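Local structure of histidine triad protein (Plasmodium falciparum 3D7, 5CS2) at residues A[5-8]-A[9-13]; A[79-82]-A[83-86]. The protein probably hydrolyses diadenosine triphosphate to AMP and ADP through a histidine-triad active site, and is bound by the antimalarial natural product cyclomarin A. One frame throughout, in Å; residues are numbered along the deposited sequence.

Interaction 1: A[5-8]-A[9-13]; sequences YKNI and LEKLE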
loop_
_atom_site.group_PDB
_atom_site.type_symbol
_atom_site.label_atom_id
_atom_site.label_comp_id
_atom_site.label_asym_id
_atom_site.label_seq_id
_atom_site.Cartn_x
_atom_site.Cartn_y
_atom_site.Cartn_z
ATOM N N TYR A 5 11.212 -5.312 13.100
ATOM C CA TYR A 5 11.842 -5.058 11.807
ATOM C C TYR A 5 12.852 -6.108 11.424
ATOM O O TYR A 5 12.949 -6.430 10.241
ATOM C CB TYR A 5 12.397 -3.656 11.748
ATOM C CG TYR A 5 11.261 -2.677 11.875
ATOM C CD1 TYR A 5 10.290 -2.570 10.872
ATOM C CD2 TYR A 5 11.067 -1.956 13.048
ATOM C CE1 TYR A 5 9.180 -1.748 11.026
ATOM C CE2 TYR A 5 9.968 -1.109 13.205
ATOM C CZ TYR A 5 9.030 -1.005 12.187
ATOM O OH TYR A 5 7.946 -0.173 12.319
ATOM N N LYS A 6 13.534 -6.705 12.417
ATOM C CA LYS A 6 14.476 -7.788 12.194
ATOM C C LYS A 6 13.649 -8.972 11.706
ATOM O O LYS A 6 14.066 -9.667 10.781
ATOM C CB LYS A 6 15.206 -8.122 13.520
ATOM C CG LYS A 6 16.264 -9.220 13.403
ATOM C CD LYS A 6 16.803 -9.620 14.783
ATOM C CE LYS A 6 17.222 -11.073 14.880
ATOM N NZ LYS A 6 18.491 -11.355 14.155
ATOM N N ASN A 7 12.439 -9.165 12.282
ATOM C CA ASN A 7 11.550 -10.258 11.901
ATOM C C ASN A 7 11.046 -10.055 10.462
ATOM O O ASN A 7 10.951 -11.018 9.700
ATOM C CB ASN A 7 10.375 -10.372 12.874
ATOM C CG ASN A 7 9.631 -11.682 12.757
ATOM O OD1 ASN A 7 10.123 -12.667 12.195
ATOM N ND2 ASN A 7 8.437 -11.738 13.315
ATOM N N ILE A 8 10.789 -8.795 10.071
ATOM C CA ILE A 8 10.348 -8.516 8.702
ATOM C C ILE A 8 11.502 -8.876 7.735
ATOM O O ILE A 8 11.275 -9.559 6.740
ATOM C CB ILE A 8 9.925 -7.036 8.572
ATOM C CG1 ILE A 8 8.518 -6.819 9.185
ATOM C CG2 ILE A 8 10.007 -6.510 7.090
ATOM C CD1 ILE A 8 7.997 -5.338 9.117
ATOM N N LEU A 9 12.735 -8.447 8.068
ATOM C CA LEU A 9 13.919 -8.719 7.240
ATOM C C LEU A 9 14.157 -10.206 7.051
ATOM O O LEU A 9 14.491 -10.644 5.950
ATOM C CB LEU A 9 15.158 -7.988 7.782
ATOM C CG LEU A 9 15.162 -6.470 7.652
ATOM C CD1 LEU A 9 16.332 -5.904 8.384
ATOM C CD2 LEU A 9 15.276 -6.011 6.169
ATOM N N GLU A 10 13.874 -11.002 8.097
ATOM C CA GLU A 10 13.984 -12.455 8.003
ATOM C C GLU A 10 12.948 -12.963 6.999
ATOM O O GLU A 10 13.290 -13.755 6.121
ATOM C CB GLU A 10 13.795 -13.103 9.389
ATOM C CG GLU A 10 14.904 -12.733 10.377
ATOM C CD GLU A 10 14.672 -12.961 11.866
ATOM O OE1 GLU A 10 13.497 -13.034 12.297
ATOM O OE2 GLU A 10 15.677 -13.023 12.613
ATOM N N LYS A 11 11.705 -12.427 7.063
ATOM C CA LYS A 11 10.636 -12.807 6.135
ATOM C C LYS A 11 10.959 -12.393 4.702
ATOM O O LYS A 11 10.543 -13.079 3.758
ATOM C CB LYS A 11 9.283 -12.229 6.582
ATOM C CG LYS A 11 8.796 -12.850 7.885
ATOM C CD LYS A 11 7.473 -12.287 8.367
ATOM C CE LYS A 11 7.049 -12.914 9.681
ATOM N NZ LYS A 11 6.728 -14.364 9.547
ATOM N N LEU A 12 11.692 -11.264 4.540
ATOM C CA LEU A 12 12.097 -10.752 3.228
ATOM C C LEU A 12 13.342 -11.483 2.719
ATOM O O LEU A 12 13.807 -11.207 1.601
ATOM C CB LEU A 12 12.373 -9.223 3.290
ATOM C CG LEU A 12 11.197 -8.275 3.583
ATOM C CD1 LEU A 12 11.678 -6.896 3.869
ATOM C CD2 LEU A 12 10.235 -8.230 2.425
ATOM N N GLU A 13 13.930 -12.370 3.554
ATOM C CA GLU A 13 15.144 -13.136 3.248
ATOM C C GLU A 13 16.330 -12.201 2.981
ATOM O O GLU A 13 17.216 -12.505 2.181
ATOM C CB GLU A 13 14.899 -14.170 2.124
ATOM C CG GLU A 13 13.840 -15.201 2.481
ATOM C CD GLU A 13 13.852 -16.525 1.737
ATOM O OE1 GLU A 13 14.781 -16.765 0.933
ATOM O OE2 GLU A 13 12.914 -17.324 1.960
#

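Interaction 2: A[79-82]-A[83-86]; sequences NLLC and NFMC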
loop_
_atom_site.group_PDB
_atom_site.type_symbol
_atom_site.label_atom_id
_atom_site.label_comp_id
_atom_site.label_asym_id
_atom_site.label_seq_id
_atom_site.Cartn_x
_atom_site.Cartn_y
_atom_site.Cartn_z
ATOM N N ASN A 79 4.982 -5.286 0.559
ATOM C CA ASN A 79 4.288 -4.522 1.589
ATOM C C ASN A 79 5.007 -4.540 2.917
ATOM O O ASN A 79 5.025 -3.501 3.589
ATOM C CB ASN A 79 2.848 -4.931 1.687
ATOM C CG ASN A 79 2.079 -4.250 0.569
ATOM O OD1 ASN A 79 2.038 -3.017 0.451
ATOM N ND2 ASN A 79 1.598 -5.041 -0.370
ATOM N N LEU A 80 5.632 -5.655 3.270
ATOM C CA LEU A 80 6.492 -5.687 4.467
ATOM C C LEU A 80 7.711 -4.783 4.239
ATOM O O LEU A 80 8.094 -4.037 5.138
ATOM C CB LEU A 80 6.913 -7.107 4.824
ATOM C CG LEU A 80 5.799 -8.060 5.293
ATOM C CD1 LEU A 80 6.380 -9.430 5.575
ATOM C CD2 LEU A 80 5.058 -7.526 6.538
ATOM N N LEU A 81 8.276 -4.783 3.000
ATOM C CA LEU A 81 9.386 -3.875 2.668
ATOM C C LEU A 81 8.958 -2.406 2.787
ATOM O O LEU A 81 9.699 -1.577 3.292
ATOM C CB LEU A 81 9.911 -4.182 1.233
ATOM C CG LEU A 81 11.082 -3.316 0.783
ATOM C CD1 LEU A 81 12.298 -3.493 1.737
ATOM C CD2 LEU A 81 11.509 -3.682 -0.625
ATOM N N CYS A 82 7.746 -2.077 2.326
ATOM C CA CYS A 82 7.206 -0.737 2.449
ATOM C C CYS A 82 7.164 -0.284 3.905
ATOM O O CYS A 82 7.623 0.823 4.209
ATOM C CB CYS A 82 5.822 -0.636 1.814
ATOM S SG CYS A 82 5.132 1.028 1.898
ATOM N N ASN A 83 6.579 -1.107 4.770
ATOM C CA ASN A 83 6.465 -0.776 6.204
ATOM C C ASN A 83 7.878 -0.584 6.808
ATOM O O ASN A 83 8.118 0.429 7.473
ATOM C CB ASN A 83 5.690 -1.873 6.929
ATOM C CG ASN A 83 5.258 -1.435 8.295
ATOM O OD1 ASN A 83 5.964 -1.644 9.280
ATOM N ND2 ASN A 83 4.072 -0.885 8.387
ATOM N N PHE A 84 8.803 -1.512 6.502
ATOM C CA PHE A 84 10.203 -1.458 6.946
ATOM C C PHE A 84 10.850 -0.157 6.465
ATOM O O PHE A 84 11.538 0.509 7.245
ATOM C CB PHE A 84 10.980 -2.673 6.428
ATOM C CG PHE A 84 12.463 -2.639 6.756
ATOM C CD1 PHE A 84 12.913 -2.915 8.049
ATOM C CD2 PHE A 84 13.396 -2.251 5.796
ATOM C CE1 PHE A 84 14.278 -2.876 8.356
ATOM C CE2 PHE A 84 14.763 -2.163 6.119
ATOM C CZ PHE A 84 15.193 -2.505 7.389
ATOM N N MET A 85 10.655 0.218 5.156
ATOM C CA MET A 85 11.265 1.432 4.625
ATOM C C MET A 85 10.683 2.712 5.201
ATOM O O MET A 85 11.423 3.667 5.374
ATOM C CB MET A 85 11.243 1.450 3.086
ATOM C CG MET A 85 12.201 0.445 2.466
ATOM S SD MET A 85 13.940 0.530 3.099
ATOM C CE MET A 85 14.283 2.157 2.935
ATOM N N CYS A 86 9.382 2.725 5.600
ATOM C CA CYS A 86 8.837 3.898 6.275
ATOM C C CYS A 86 9.522 4.063 7.623
ATOM O O CYS A 86 9.815 5.188 8.012
ATOM C CB CYS A 86 7.329 3.804 6.431
ATOM S SG CYS A 86 6.458 4.016 4.879
#

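Interaction 1: A[5-8]-A[9-13]
I8 O accepts the backbone N-H of L12 at 2.8 Å, the shortest of four successive i to i+4 bonds that tie 5-8 to 9-13; L9 N to Y5 O, E10 N to K6 O and K11 N to N7 O complete the ladder. On the outer face K6 and E10, one turn apart, form a long salt bridge, with K6 NZ 3.6 Å from E10 OE2. The lysine tail bends at its last two torsions, and K6 CE comes slightly closer to E10 OE2, at 3.4 Å, than NZ does. E10 CG lies anti to its own carbonyl carbon (chi1 -65°), which sends the side chain back along the preceding turn, and E10 CG lies 3.2 Å from K6 O. Such i, i+4 pairing of opposite charges is common on solvent-facing helix surfaces. The helix is amphipathic, with K6, E10 and K11 exposed and Y5, I8, L9 and L12 buried, and it ends in a Schellman motif: E13 adopts positive phi (61°) and its N bonds back to E10 O at 3.0 Å. K11 follows the same backward path as E10, its aliphatic stem passing over N7 O. On the buried face I8 and L12 run side by side in the same direction, I8 CG2 meeting L12 CD1 at 3.6 Å. Beyond the helix's own contacts, Y5 stacks with Y87, L9 packs against F199, and I8 reaches I72 of the second subunit.

Interaction 2: A[79-82]-A[83-86]
C82, N83 and L81 bury more surface across the join between 79-82 and 83-86 than the other residues, and much of it is helical backbone. C82 stands at the seam, where its carbonyl oxygen receives C86 N at 2.9 Å. The two cysteines thus occupy the same side of the helix one turn apart, but C82 SG and C86 SG are 4.4 Å from each other, an apolar contact and not a disulfide. In C82 the sulfur is trans to the amide nitrogen (chi1 -178°), which carries it along the helix toward the C86 thiol.

N83 contributes chiefly through its main chain, giving its N-H to N79 O at 3.1 Å in a bond bent little from straight (166°). Its CB rests near L80 O, and its amide points away from 79-82: OD1 accepts a hydrogen bond from K4 NZ, and ND2 donates to Y67 O of the second subunit, so that both ends of this buried group are satisfied.

L81 works through one methyl. With chi1 at -179°, the branch swings toward the following turn, and L81 CD1 reaches M85 CG at 4.0 Å, the two side chains lying alongside and pointing the same way. L81 CD1 also approaches the F84 ring obliquely, 4.4 Å from F84 CD2. M85 CG lies 3.3 Å from L81 O.

In the HIT fold this helix, 72-93, lies against the antiparallel sheet: L81 and M85 pack on L58 of strand 56-60, C82 and C86 on I119 of strand 116-122, while F84 turns to helix 4-11 and meets F199 of helix 181-199 edge-to-face.

In the fold
Interaction 1 comes first along the chain, on helix 4-11; interaction 2 follows on helix 72-93, inside the HIT domain. Their centres are 10 Å apart and they touch directly, L9 CD1 lying 3.7 Å from F84 CE1 and Y5 CB 3.8 Å from F84 CD1. Helix 72-93 packs on strands 35-38, 56-60 and 116-122 as well as on helix 4-11, which gives a layered fold, with the central helix between the sheet and the N-terminal helix. Both contacts also reach the second subunit, so the two helices take part in the dimer. Interaction 2 lies nearer the predicted catalytic histidine, with the L81 side chain about 10 Å from that of H116.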